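Local coordinates for ADP-ribosyltransferase (Staphylococcus aureus, PDB 1OJZ), which transfers ADP-ribose from NAD+ to a protein acceptor, probably a Rho-type GTPase as in related C3-like exoenzymes, at residues A[137-142]-A[181-186]; A[83-88]-A[152-157]; A[144-149]-A[176-181]; A[111-116]-A[199-204]. All coordinates share one frame; numbering follows the deposited sequence.

How the contacts relate
From the N terminus the chain first lays down 83-88, then 111-116, 137-142 and 144-149 before 152-157 returns to close contact 2. Next, 176-181 closes contact 3, 181-186 closes contact 1 and 199-204 closes contact 4. Contact 3 is thus nested inside contact 1, and both lie inside the loop of contact 4, whereas contact 2 crosses all three. Contacts 1 and 3 share Val181 on strand 180-183 of the three-stranded sheet. Contact 2 pairs two strands of the five-stranded sheet, and contact 4 joins that sheet's strand 203-209 to the loop before helix 116-126. Contacts 1, 2 and 3 all touch NAD; contact 4 does not.

Contact 1. Residues A[137-142]-A[181-186]. With NAD (nicotinamide-adenine-dinucleotide), chain B.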
# COMPACT_ATOMS: atom_id res chain seq x y z
N SER A 137 1.85 2.90 -4.11
CA SER A 137 1.43 1.92 -3.12
C SER A 137 -0.02 1.49 -3.32
O SER A 137 -0.96 2.27 -3.11
CB SER A 137 1.60 2.48 -1.69
OG SER A 137 2.97 2.65 -1.34
N SER A 138 -0.19 0.24 -3.73
CA SER A 138 -1.51 -0.33 -3.97
C SER A 138 -2.02 -0.94 -2.66
O SER A 138 -1.47 -1.93 -2.17
CB SER A 138 -1.41 -1.42 -5.04
OG SER A 138 -2.69 -1.95 -5.34
N THR A 139 -3.08 -0.36 -2.11
CA THR A 139 -3.63 -0.84 -0.85
C THR A 139 -5.13 -1.13 -0.92
O THR A 139 -5.77 -0.88 -1.94
CB THR A 139 -3.42 0.20 0.26
OG1 THR A 139 -4.20 1.37 -0.02
CG2 THR A 139 -1.93 0.58 0.36
N GLN A 140 -5.67 -1.66 0.17
CA GLN A 140 -7.09 -1.97 0.25
C GLN A 140 -7.72 -1.37 1.51
O GLN A 140 -7.13 -1.42 2.60
CB GLN A 140 -7.32 -3.49 0.18
CG GLN A 140 -6.35 -4.35 0.97
CD GLN A 140 -6.37 -5.82 0.54
OE1 GLN A 140 -7.36 -6.52 0.73
NE2 GLN A 140 -5.27 -6.28 -0.03
N LEU A 141 -8.90 -0.78 1.34
CA LEU A 141 -9.65 -0.15 2.44
C LEU A 141 -10.10 -1.19 3.44
O LEU A 141 -10.28 -0.90 4.62
CB LEU A 141 -10.90 0.57 1.91
CG LEU A 141 -10.99 2.10 1.95
CD1 LEU A 141 -12.43 2.51 1.60
CD2 LEU A 141 -10.61 2.63 3.33
N VAL A 142 -10.34 -2.40 2.95
CA VAL A 142 -10.77 -3.50 3.79
C VAL A 142 -9.76 -4.62 3.65
O VAL A 142 -9.55 -5.15 2.55
CB VAL A 142 -12.16 -4.02 3.35
CG1 VAL A 142 -12.57 -5.21 4.23
CG2 VAL A 142 -13.18 -2.90 3.44
N VAL A 181 -7.05 1.44 -2.73
CA VAL A 181 -6.77 2.84 -2.46
C VAL A 181 -5.32 2.96 -2.92
O VAL A 181 -4.43 2.31 -2.38
CB VAL A 181 -6.89 3.19 -0.97
CG1 VAL A 181 -6.35 4.60 -0.73
CG2 VAL A 181 -8.36 3.14 -0.54
N LEU A 182 -5.11 3.77 -3.95
CA LEU A 182 -3.78 3.95 -4.50
C LEU A 182 -3.11 5.17 -3.90
O LEU A 182 -3.62 6.30 -4.01
CB LEU A 182 -3.88 4.07 -6.03
CG LEU A 182 -2.58 4.08 -6.84
CD1 LEU A 182 -1.86 2.72 -6.73
CD2 LEU A 182 -2.91 4.38 -8.29
N LEU A 183 -1.96 4.95 -3.28
CA LEU A 183 -1.21 6.02 -2.64
C LEU A 183 -0.10 6.60 -3.52
O LEU A 183 0.44 5.92 -4.40
CB LEU A 183 -0.61 5.51 -1.33
CG LEU A 183 -1.60 4.95 -0.30
CD1 LEU A 183 -0.84 4.58 0.97
CD2 LEU A 183 -2.68 5.98 -0.01
N PRO A 184 0.26 7.87 -3.29
CA PRO A 184 1.32 8.49 -4.10
C PRO A 184 2.61 7.70 -4.10
O PRO A 184 2.91 6.99 -3.13
CB PRO A 184 1.50 9.85 -3.44
CG PRO A 184 0.16 10.14 -2.86
CD PRO A 184 -0.26 8.82 -2.28
N ARG A 185 3.39 7.82 -5.17
CA ARG A 185 4.68 7.13 -5.23
C ARG A 185 5.49 7.88 -4.19
O ARG A 185 5.18 9.03 -3.87
CB ARG A 185 5.31 7.28 -6.63
CG ARG A 185 5.69 8.70 -7.04
CD ARG A 185 6.16 8.72 -8.47
NE ARG A 185 6.54 10.05 -8.93
CZ ARG A 185 7.75 10.58 -8.77
NH1 ARG A 185 8.70 9.89 -8.18
NH2 ARG A 185 8.00 11.80 -9.22
N GLY A 186 6.50 7.23 -3.63
CA GLY A 186 7.31 7.89 -2.61
C GLY A 186 6.62 8.00 -1.26
O GLY A 186 7.00 8.83 -0.44
PA NAD B . 3.75 -4.49 -5.64
O1A NAD B . 3.73 -4.16 -4.20
O2A NAD B . 4.30 -3.49 -6.60
O5B NAD B . 4.52 -5.88 -5.83
C5B NAD B . 5.85 -6.03 -5.32
C4B NAD B . 5.97 -7.38 -4.67
O4B NAD B . 7.33 -7.34 -4.11
C3B NAD B . 5.00 -7.60 -3.47
O3B NAD B . 4.31 -8.87 -3.68
C2B NAD B . 5.83 -7.61 -2.20
O2B NAD B . 5.81 -8.72 -1.40
C1B NAD B . 7.23 -7.15 -2.70
N9A NAD B . 7.47 -5.72 -2.43
C8A NAD B . 6.64 -4.59 -2.38
N7A NAD B . 7.27 -3.48 -2.10
C5A NAD B . 8.55 -3.79 -1.93
C6A NAD B . 9.74 -2.99 -1.62
N6A NAD B . 9.67 -1.69 -1.41
N1A NAD B . 10.92 -3.71 -1.54
C2A NAD B . 11.05 -5.04 -1.74
N3A NAD B . 9.95 -5.85 -2.05
C4A NAD B . 8.72 -5.19 -2.14
O3 NAD B . 2.29 -4.85 -6.11
PN NAD B . 1.16 -5.79 -5.43
O1N NAD B . 0.92 -5.30 -4.07
O2N NAD B . 1.62 -7.20 -5.62
O5D NAD B . -0.11 -5.38 -6.32
C5D NAD B . -0.19 -5.72 -7.72
C4D NAD B . -1.62 -5.78 -8.12
O4D NAD B . -2.46 -6.07 -6.91
C3D NAD B . -2.20 -4.44 -8.70
O3D NAD B . -2.94 -4.70 -9.92
C2D NAD B . -3.15 -3.91 -7.60
O2D NAD B . -4.18 -3.13 -8.16
C1D NAD B . -3.64 -5.25 -6.91
N1N NAD B . -4.18 -5.15 -5.48
C2N NAD B . -3.20 -5.34 -4.42
C3N NAD B . -3.32 -4.79 -3.19
C7N NAD B . -2.30 -5.05 -2.11
O7N NAD B . -2.68 -4.93 -0.92
N7N NAD B . -1.06 -5.42 -2.44
C4N NAD B . -4.50 -3.90 -2.84
C5N NAD B . -5.03 -3.24 -4.08
C6N NAD B . -5.09 -4.04 -5.26
O HOH W 1 4.28 4.62 -2.42
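Antiparallel strand pairing joins Ser137-Thr139 to Val181-Leu183 in the buried centre of the fold, where strand 137-140 is an outer strand of a three-stranded sheet and strand 180-183 its middle one. Val181 O is gripped twice by one residue, Thr139, through N at 3.0 Å and through OG1 at 2.6 Å. The hydroxyl can reach it because chi1 of 67° sets OG1 between the backbone N and the carbonyl carbon. At the other end Leu183 N gives an almost straight bond to Ser137 O (2.9 Å, 178°), while the return bond is weak. Beside it Ser137 CB rests on Leu183 CB, and a water joins Ser137 OG to Pro184 O. Gln140 stretches off the strand end, and its NE2 meets O7N of the nicotinamide amide at 3.1 Å while OE1 accepts from Ala146 N. Ser138-Thr139-Gln140 corresponds to the Ser-Thr-Ser motif of this toxin family, in Ser-Thr-Gln form; Thr139 locks the strands together, whereas Ser138 OG binds Glu180, probably steadying this NAD-binding carboxylate.

Contact 2. Residues A[83-88]-A[152-157]; sequences VYRLLN and IELKLE. With NAD (nicotinamide-adenine-dinucleotide), chain B.
Ile152 O is met by two neighbours on strand 81-87: Leu87 N, which bonds to it at 2.8 Å, and the CA-H of Leu86, whose CA lies 3.4 Å away. Together with the paired bonds of Arg85 with Leu154 and of Val83 with Leu156, this joins an outer strand of the five-stranded sheet to strand 152-158. On the face of Arg85 and Leu87, the Arg85 side chain leaves the backbone with CG anti to N (chi1 -171°) and stays extended to NE, running beside Leu154, with CD 4.0 Å from Leu154 CD1. That reach carries NH2 to the phosphate oxygen O1A of NAD at 3.2 Å, while NH1 salt-bridges Glu133. The other face carries Tyr84. Glu153 OE2 comes within 3.0 Å of Tyr84 CD2, its carboxylate turned 78° from the ring, and OE1 is bound by Ser143. Lys155 runs alongside the same ring, CG 3.6 Å from Tyr84 CE2, and a water bonded to Tyr84 OH holds Lys155 NZ weakly; Asn5 also bonds the hydroxyl. The edge strand keeps backbone groups for NAD: Leu86 N donates to O7N at 3.0 Å and Leu86 O accepts from N7N. Asn88 N binds the ribose oxygen O2B. Leu86's main chain thus holds both O and N of the nicotinamide amide, with Gln140 NE2 a second donor to O7N, probably fixing its rotation; Arg85's positive charge would help balance the phosphate.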
# COMPACT_ATOMS: atom_id res chain seq x y z
N VAL A 83 -5.47 1.77 5.79
CA VAL A 83 -5.58 1.03 4.54
C VAL A 83 -4.57 -0.10 4.70
O VAL A 83 -3.60 0.03 5.45
CB VAL A 83 -5.22 1.87 3.31
CG1 VAL A 83 -6.28 2.97 3.11
CG2 VAL A 83 -3.82 2.47 3.45
N TYR A 84 -4.81 -1.20 4.00
CA TYR A 84 -3.93 -2.36 4.13
C TYR A 84 -3.19 -2.75 2.86
O TYR A 84 -3.78 -2.93 1.80
CB TYR A 84 -4.74 -3.55 4.65
CG TYR A 84 -5.40 -3.28 5.98
CD1 TYR A 84 -6.58 -2.54 6.06
CD2 TYR A 84 -4.82 -3.72 7.16
CE1 TYR A 84 -7.16 -2.24 7.30
CE2 TYR A 84 -5.37 -3.43 8.39
CZ TYR A 84 -6.54 -2.68 8.46
OH TYR A 84 -7.07 -2.38 9.70
N ARG A 85 -1.87 -2.88 3.00
CA ARG A 85 -1.03 -3.28 1.89
C ARG A 85 -0.57 -4.71 2.20
O ARG A 85 0.29 -4.93 3.06
CB ARG A 85 0.17 -2.32 1.75
CG ARG A 85 0.98 -2.54 0.47
CD ARG A 85 2.10 -1.52 0.26
NE ARG A 85 2.85 -1.81 -0.96
CZ ARG A 85 4.12 -1.46 -1.18
NH1 ARG A 85 4.80 -0.80 -0.24
NH2 ARG A 85 4.72 -1.81 -2.31
N LEU A 86 -1.17 -5.69 1.52
CA LEU A 86 -0.80 -7.08 1.73
C LEU A 86 0.46 -7.39 0.93
O LEU A 86 0.52 -7.10 -0.27
CB LEU A 86 -1.96 -8.00 1.34
CG LEU A 86 -3.01 -8.17 2.44
CD1 LEU A 86 -3.50 -6.81 2.94
CD2 LEU A 86 -4.19 -8.99 1.91
N LEU A 87 1.46 -7.96 1.59
CA LEU A 87 2.72 -8.25 0.93
C LEU A 87 3.23 -9.66 1.19
O LEU A 87 2.80 -10.33 2.13
CB LEU A 87 3.77 -7.23 1.41
CG LEU A 87 3.41 -5.76 1.21
CD1 LEU A 87 4.23 -4.89 2.17
CD2 LEU A 87 3.65 -5.36 -0.23
N ASN A 88 4.16 -10.09 0.34
CA ASN A 88 4.79 -11.40 0.46
C ASN A 88 6.08 -11.22 1.27
O ASN A 88 6.51 -10.08 1.51
CB ASN A 88 5.11 -11.97 -0.94
CG ASN A 88 3.85 -12.24 -1.75
OD1 ASN A 88 2.93 -12.92 -1.29
ND2 ASN A 88 3.80 -11.71 -2.97
N ILE A 152 2.32 -10.98 4.96
CA ILE A 152 2.44 -9.70 5.64
C ILE A 152 1.30 -8.74 5.37
O ILE A 152 0.79 -8.64 4.26
CB ILE A 152 3.75 -8.99 5.22
CG1 ILE A 152 4.94 -9.85 5.63
CG2 ILE A 152 3.84 -7.60 5.87
CD1 ILE A 152 6.24 -9.44 4.97
N GLU A 153 0.91 -8.01 6.41
CA GLU A 153 -0.13 -7.01 6.27
C GLU A 153 0.46 -5.71 6.78
O GLU A 153 0.72 -5.56 7.97
CB GLU A 153 -1.36 -7.38 7.09
CG GLU A 153 -2.46 -6.32 7.03
CD GLU A 153 -3.67 -6.70 7.85
OE1 GLU A 153 -4.38 -7.66 7.46
OE2 GLU A 153 -3.92 -6.04 8.88
N LEU A 154 0.70 -4.78 5.86
CA LEU A 154 1.25 -3.49 6.23
C LEU A 154 0.03 -2.62 6.55
O LEU A 154 -0.65 -2.16 5.64
CB LEU A 154 2.03 -2.90 5.05
CG LEU A 154 3.18 -1.91 5.28
CD1 LEU A 154 3.51 -1.23 3.96
CD2 LEU A 154 2.80 -0.90 6.34
N LYS A 155 -0.24 -2.40 7.83
CA LYS A 155 -1.38 -1.59 8.27
C LYS A 155 -0.95 -0.13 8.35
O LYS A 155 -0.24 0.26 9.28
CB LYS A 155 -1.86 -2.09 9.63
CG LYS A 155 -3.05 -1.35 10.22
CD LYS A 155 -3.45 -1.98 11.55
CE LYS A 155 -4.69 -1.33 12.14
NZ LYS A 155 -5.01 -1.88 13.49
N LEU A 156 -1.40 0.67 7.39
CA LEU A 156 -1.02 2.07 7.29
C LEU A 156 -2.08 3.10 7.69
O LEU A 156 -3.15 3.18 7.08
CB LEU A 156 -0.56 2.37 5.86
CG LEU A 156 0.69 1.65 5.35
CD1 LEU A 156 0.81 1.85 3.85
CD2 LEU A 156 1.93 2.19 6.06
N GLU A 157 -1.77 3.90 8.71
CA GLU A 157 -2.71 4.93 9.13
C GLU A 157 -2.50 6.17 8.28
O GLU A 157 -1.41 6.76 8.28
CB GLU A 157 -2.53 5.29 10.60
CG GLU A 157 -3.54 6.33 11.04
CD GLU A 157 -3.49 6.62 12.52
OE1 GLU A 157 -4.42 7.30 13.01
OE2 GLU A 157 -2.53 6.17 13.19
PA NAD B . 3.75 -4.49 -5.64
O1A NAD B . 3.73 -4.16 -4.20
O2A NAD B . 4.30 -3.49 -6.60
O5B NAD B . 4.52 -5.88 -5.83
C5B NAD B . 5.85 -6.03 -5.32
C4B NAD B . 5.97 -7.38 -4.67
O4B NAD B . 7.33 -7.34 -4.11
C3B NAD B . 5.00 -7.60 -3.47
O3B NAD B . 4.31 -8.87 -3.68
C2B NAD B . 5.83 -7.61 -2.20
O2B NAD B . 5.81 -8.72 -1.40
C1B NAD B . 7.23 -7.15 -2.70
N9A NAD B . 7.47 -5.72 -2.43
C8A NAD B . 6.64 -4.59 -2.38
N7A NAD B . 7.27 -3.48 -2.10
C5A NAD B . 8.55 -3.79 -1.93
C6A NAD B . 9.74 -2.99 -1.62
N6A NAD B . 9.67 -1.69 -1.41
N1A NAD B . 10.92 -3.71 -1.54
C2A NAD B . 11.05 -5.04 -1.74
N3A NAD B . 9.95 -5.85 -2.05
C4A NAD B . 8.72 -5.19 -2.14
O3 NAD B . 2.29 -4.85 -6.11
PN NAD B . 1.16 -5.79 -5.43
O1N NAD B . 0.92 -5.30 -4.07
O2N NAD B . 1.62 -7.20 -5.62
O5D NAD B . -0.11 -5.38 -6.32
C5D NAD B . -0.19 -5.72 -7.72
C4D NAD B . -1.62 -5.78 -8.12
O4D NAD B . -2.46 -6.07 -6.91
C3D NAD B . -2.20 -4.44 -8.70
O3D NAD B . -2.94 -4.70 -9.92
C2D NAD B . -3.15 -3.91 -7.60
O2D NAD B . -4.18 -3.13 -8.16
C1D NAD B . -3.64 -5.25 -6.91
N1N NAD B . -4.18 -5.15 -5.48
C2N NAD B . -3.20 -5.34 -4.42
C3N NAD B . -3.32 -4.79 -3.19
C7N NAD B . -2.30 -5.05 -2.11
O7N NAD B . -2.68 -4.93 -0.92
N7N NAD B . -1.06 -5.42 -2.44
C4N NAD B . -4.50 -3.90 -2.84
C5N NAD B . -5.03 -3.24 -4.08
C6N NAD B . -5.09 -4.04 -5.26
O HOH W 2 -6.49 -4.14 11.74

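Contact 3. Residues A[144-149]-A[176-181]; sequences GAALAG and PGQQEV. With NAD (nicotinamide-adenine-dinucleotide), chain B.
Ala146 presses on Gln178 where the loop after strand 137-140, probably the phosphate-nicotinamide loop of C3-like toxins, meets the ARTT loop with its Gln-x-Glu motif, Gln178 to Glu180. The tight part is small: Ala146 CB touches Gln178 CG at 3.5 Å, along the aliphatic part of the side chain. Leu147 slants across the end of the same glutamine, its CD1 3.9 Å from Gln178 NE2, and the same CD1 lies 3.8 Å from NAD C2N. The outer side is looser. No hydrogen bond links the segments; Ala145 O and exposed Gly177 O, both acceptors, merely sit close, and Ala145 CB stands 3.9 Å from Gly177 O. Asp168, accepting from the backbone N of Gly177 and of Gln179, probably helps hold the turn. Inward, Leu147 and the Gln178 amide lie on one side of the nicotinamide ring and Glu180 on the other. On an extended chain, CG anti to N (chi1 177°), Glu180 takes the ribose hydroxyl: NAD O2D donates to Glu180 OE1 at 2.5 Å.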
# COMPACT_ATOMS: atom_id res chain seq x y z
N GLY A 144 -8.07 -8.01 3.34
CA GLY A 144 -8.59 -9.27 2.84
C GLY A 144 -9.44 -9.17 1.59
O GLY A 144 -9.78 -10.18 0.99
N ALA A 145 -9.81 -7.95 1.19
CA ALA A 145 -10.62 -7.77 -0.00
C ALA A 145 -9.84 -8.25 -1.22
O ALA A 145 -10.41 -8.48 -2.29
CB ALA A 145 -11.01 -6.30 -0.17
N ALA A 146 -8.53 -8.41 -1.06
CA ALA A 146 -7.66 -8.86 -2.15
C ALA A 146 -6.38 -9.53 -1.66
O ALA A 146 -5.80 -9.12 -0.66
CB ALA A 146 -7.32 -7.67 -3.03
N LEU A 147 -5.94 -10.56 -2.38
CA LEU A 147 -4.72 -11.28 -2.03
C LEU A 147 -4.68 -11.57 -0.53
O LEU A 147 -3.61 -11.53 0.08
CB LEU A 147 -3.49 -10.44 -2.41
CG LEU A 147 -3.36 -9.86 -3.83
CD1 LEU A 147 -4.48 -8.87 -4.10
CD2 LEU A 147 -2.03 -9.15 -3.96
N ALA A 148 -5.83 -11.88 0.05
CA ALA A 148 -5.93 -12.13 1.48
C ALA A 148 -5.03 -13.26 1.99
O ALA A 148 -4.85 -13.41 3.20
CB ALA A 148 -7.39 -12.40 1.86
N GLY A 149 -4.47 -14.04 1.08
CA GLY A 149 -3.61 -15.13 1.49
C GLY A 149 -2.17 -14.75 1.82
O GLY A 149 -1.43 -15.55 2.41
N PRO A 176 -11.97 -5.14 -10.19
CA PRO A 176 -12.94 -4.63 -9.23
C PRO A 176 -13.10 -5.53 -8.01
O PRO A 176 -12.82 -6.73 -8.06
CB PRO A 176 -14.22 -4.51 -10.06
CG PRO A 176 -14.04 -5.51 -11.14
CD PRO A 176 -12.59 -5.37 -11.51
N GLY A 177 -13.52 -4.94 -6.89
CA GLY A 177 -13.70 -5.71 -5.69
C GLY A 177 -12.52 -5.77 -4.73
O GLY A 177 -12.60 -6.45 -3.71
N GLN A 178 -11.43 -5.07 -5.03
CA GLN A 178 -10.28 -5.08 -4.13
C GLN A 178 -10.27 -3.85 -3.22
O GLN A 178 -9.32 -3.64 -2.47
CB GLN A 178 -8.97 -5.14 -4.93
CG GLN A 178 -8.88 -6.31 -5.89
CD GLN A 178 -7.59 -6.33 -6.68
OE1 GLN A 178 -7.16 -5.31 -7.20
NE2 GLN A 178 -6.97 -7.51 -6.79
N GLN A 179 -11.34 -3.05 -3.28
CA GLN A 179 -11.45 -1.84 -2.46
C GLN A 179 -10.11 -1.10 -2.45
O GLN A 179 -9.67 -0.58 -1.43
CB GLN A 179 -11.83 -2.22 -1.02
CG GLN A 179 -13.22 -2.85 -0.89
CD GLN A 179 -14.35 -1.82 -0.98
OE1 GLN A 179 -15.53 -2.17 -1.04
NE2 GLN A 179 -13.98 -0.55 -0.97
N GLU A 180 -9.47 -1.06 -3.61
CA GLU A 180 -8.16 -0.44 -3.72
C GLU A 180 -8.07 1.06 -3.49
O GLU A 180 -8.89 1.85 -3.97
CB GLU A 180 -7.51 -0.78 -5.07
CG GLU A 180 -6.16 -0.10 -5.28
CD GLU A 180 -5.34 -0.74 -6.38
OE1 GLU A 180 -5.88 -1.62 -7.07
OE2 GLU A 180 -4.16 -0.35 -6.55
N VAL A 181 -7.05 1.44 -2.73
CA VAL A 181 -6.77 2.84 -2.46
C VAL A 181 -5.32 2.96 -2.92
O VAL A 181 -4.43 2.31 -2.38
CB VAL A 181 -6.89 3.19 -0.97
CG1 VAL A 181 -6.35 4.60 -0.73
CG2 VAL A 181 -8.36 3.14 -0.54
PA NAD B . 3.75 -4.49 -5.64
O1A NAD B . 3.73 -4.16 -4.20
O2A NAD B . 4.30 -3.49 -6.60
O5B NAD B . 4.52 -5.88 -5.83
C5B NAD B . 5.85 -6.03 -5.32
C4B NAD B . 5.97 -7.38 -4.67
O4B NAD B . 7.33 -7.34 -4.11
C3B NAD B . 5.00 -7.60 -3.47
O3B NAD B . 4.31 -8.87 -3.68
C2B NAD B . 5.83 -7.61 -2.20
O2B NAD B . 5.81 -8.72 -1.40
C1B NAD B . 7.23 -7.15 -2.70
N9A NAD B . 7.47 -5.72 -2.43
C8A NAD B . 6.64 -4.59 -2.38
N7A NAD B . 7.27 -3.48 -2.10
C5A NAD B . 8.55 -3.79 -1.93
C6A NAD B . 9.74 -2.99 -1.62
N6A NAD B . 9.67 -1.69 -1.41
N1A NAD B . 10.92 -3.71 -1.54
C2A NAD B . 11.05 -5.04 -1.74
N3A NAD B . 9.95 -5.85 -2.05
C4A NAD B . 8.72 -5.19 -2.14
O3 NAD B . 2.29 -4.85 -6.11
PN NAD B . 1.16 -5.79 -5.43
O1N NAD B . 0.92 -5.30 -4.07
O2N NAD B . 1.62 -7.20 -5.62
O5D NAD B . -0.11 -5.38 -6.32
C5D NAD B . -0.19 -5.72 -7.72
C4D NAD B . -1.62 -5.78 -8.12
O4D NAD B . -2.46 -6.07 -6.91
C3D NAD B . -2.20 -4.44 -8.70
O3D NAD B . -2.94 -4.70 -9.92
C2D NAD B . -3.15 -3.91 -7.60
O2D NAD B . -4.18 -3.13 -8.16
C1D NAD B . -3.64 -5.25 -6.91
N1N NAD B . -4.18 -5.15 -5.48
C2N NAD B . -3.20 -5.34 -4.42
C3N NAD B . -3.32 -4.79 -3.19
C7N NAD B . -2.30 -5.05 -2.11
O7N NAD B . -2.68 -4.93 -0.92
N7N NAD B . -1.06 -5.42 -2.44
C4N NAD B . -4.50 -3.90 -2.84
C5N NAD B . -5.03 -3.24 -4.08
C6N NAD B . -5.09 -4.04 -5.26

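Contact 4. Residues A[111-116]-A[199-204]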
# COMPACT_ATOMS: atom_id res chain seq x y z
N ASN A 111 2.18 -24.86 11.11
CA ASN A 111 0.78 -24.95 10.71
C ASN A 111 0.28 -23.55 10.32
O ASN A 111 -0.82 -23.13 10.71
CB ASN A 111 -0.07 -25.52 11.85
CG ASN A 111 -1.40 -26.08 11.36
OD1 ASN A 111 -2.32 -26.30 12.15
ND2 ASN A 111 -1.50 -26.32 10.06
N GLY A 112 1.09 -22.83 9.56
CA GLY A 112 0.72 -21.50 9.11
C GLY A 112 1.19 -20.36 10.00
O GLY A 112 1.47 -19.26 9.51
N GLN A 113 1.29 -20.62 11.30
CA GLN A 113 1.71 -19.61 12.26
C GLN A 113 3.20 -19.27 12.14
O GLN A 113 4.04 -20.15 11.96
CB GLN A 113 1.40 -20.08 13.68
CG GLN A 113 -0.08 -20.31 13.91
CD GLN A 113 -0.37 -20.84 15.30
OE1 GLN A 113 0.12 -21.90 15.69
NE2 GLN A 113 -1.18 -20.10 16.05
N TYR A 114 3.51 -17.98 12.25
CA TYR A 114 4.89 -17.53 12.13
C TYR A 114 5.64 -17.47 13.45
O TYR A 114 5.06 -17.22 14.50
CB TYR A 114 4.94 -16.17 11.42
CG TYR A 114 4.69 -16.29 9.93
CD1 TYR A 114 3.40 -16.22 9.40
CD2 TYR A 114 5.75 -16.53 9.05
CE1 TYR A 114 3.17 -16.39 8.02
CE2 TYR A 114 5.54 -16.70 7.70
CZ TYR A 114 4.25 -16.64 7.18
OH TYR A 114 4.06 -16.84 5.83
N ASN A 115 6.95 -17.70 13.37
CA ASN A 115 7.85 -17.69 14.51
C ASN A 115 7.77 -16.34 15.23
O ASN A 115 8.05 -15.30 14.64
CB ASN A 115 9.28 -17.95 14.04
CG ASN A 115 10.27 -18.05 15.17
OD1 ASN A 115 10.45 -17.10 15.94
ND2 ASN A 115 10.92 -19.20 15.28
N GLU A 116 7.39 -16.38 16.50
CA GLU A 116 7.25 -15.17 17.30
C GLU A 116 8.60 -14.48 17.54
O GLU A 116 8.68 -13.26 17.57
CB GLU A 116 6.58 -15.50 18.63
CG GLU A 116 5.92 -14.32 19.31
N ASN A 199 -4.36 -14.40 15.03
CA ASN A 199 -4.26 -15.85 14.83
C ASN A 199 -2.84 -16.32 14.51
O ASN A 199 -2.61 -17.49 14.19
CB ASN A 199 -5.23 -16.32 13.73
CG ASN A 199 -4.90 -15.76 12.36
OD1 ASN A 199 -5.66 -15.94 11.41
ND2 ASN A 199 -3.77 -15.08 12.24
N LYS A 200 -1.89 -15.39 14.59
CA LYS A 200 -0.48 -15.69 14.35
C LYS A 200 -0.18 -16.23 12.96
O LYS A 200 0.91 -16.74 12.71
CB LYS A 200 0.02 -16.69 15.41
CG LYS A 200 -0.24 -16.25 16.85
CD LYS A 200 0.34 -17.24 17.86
CE LYS A 200 0.08 -16.82 19.30
NZ LYS A 200 0.66 -15.48 19.63
N ARG A 201 -1.13 -16.11 12.03
CA ARG A 201 -0.92 -16.60 10.68
C ARG A 201 -0.44 -15.52 9.71
O ARG A 201 -0.16 -15.79 8.55
CB ARG A 201 -2.19 -17.28 10.15
CG ARG A 201 -2.59 -18.52 10.96
CD ARG A 201 -3.25 -19.59 10.10
NE ARG A 201 -4.58 -19.22 9.61
CZ ARG A 201 -5.67 -19.16 10.36
NH1 ARG A 201 -5.61 -19.44 11.66
NH2 ARG A 201 -6.84 -18.83 9.81
N LYS A 202 -0.34 -14.29 10.22
CA LYS A 202 0.12 -13.16 9.43
C LYS A 202 0.99 -12.26 10.30
O LYS A 202 0.85 -12.24 11.52
CB LYS A 202 -1.06 -12.34 8.89
CG LYS A 202 -1.91 -13.06 7.87
CD LYS A 202 -2.83 -12.09 7.14
CE LYS A 202 -3.80 -12.83 6.22
NZ LYS A 202 -3.10 -13.65 5.18
N ILE A 203 1.88 -11.52 9.66
CA ILE A 203 2.76 -10.60 10.37
C ILE A 203 2.20 -9.20 10.09
O ILE A 203 2.11 -8.79 8.94
CB ILE A 203 4.20 -10.68 9.84
CG1 ILE A 203 4.74 -12.10 10.08
CG2 ILE A 203 5.09 -9.63 10.54
CD1 ILE A 203 6.10 -12.35 9.44
N ILE A 204 1.81 -8.49 11.14
CA ILE A 204 1.25 -7.15 10.98
C ILE A 204 2.27 -6.07 11.27
O ILE A 204 2.85 -6.01 12.36
CB ILE A 204 0.04 -6.92 11.92
CG1 ILE A 204 -0.95 -8.08 11.79
CG2 ILE A 204 -0.63 -5.59 11.59
CD1 ILE A 204 -1.50 -8.28 10.40
O HOH W 3 0.48 -18.29 7.23
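Tyr114 N donates to Lys200 O at 2.9 Å, nearly in line with the C=O bond (177°), and the CA-H of Gln113 points at the same oxygen, so one carbonyl receives two adjacent groups of the facing loop. A water donating to both Gly112 O and Arg201 O makes a second bridge between the backbones. Among the side chains, Tyr114 makes the largest single contribution. Its CG lies beside the backbone N (chi1 -75°), which turns the ring towards the other loop. The ring edge meets a main-chain carbonyl, with CE1 3.4 Å from Arg201 O, and Ile203 CD1 lies over one face; Ile203 CG1 is 4.2 Å from Tyr114 CG. On the outer side Gln113 crosses Lys200 obliquely, its NE2 3.7 Å from Lys200 CB, a surface contact with the lysine's aliphatic chain. Lys202 turns away and bonds through NZ to Ala148 O and Arg150 O, towards the NAD site. Tyr114 also packs on Leu106 of helix 100-106 and on Leu196 of strand 187-196. Just beyond it Asn115 is the N-cap of helix 116-126, its OD1 accepting from Leu118 N, while Ile203 opens strand 203-209 and is hydrogen-bonded through its backbone to Glu153 of strand 152-158.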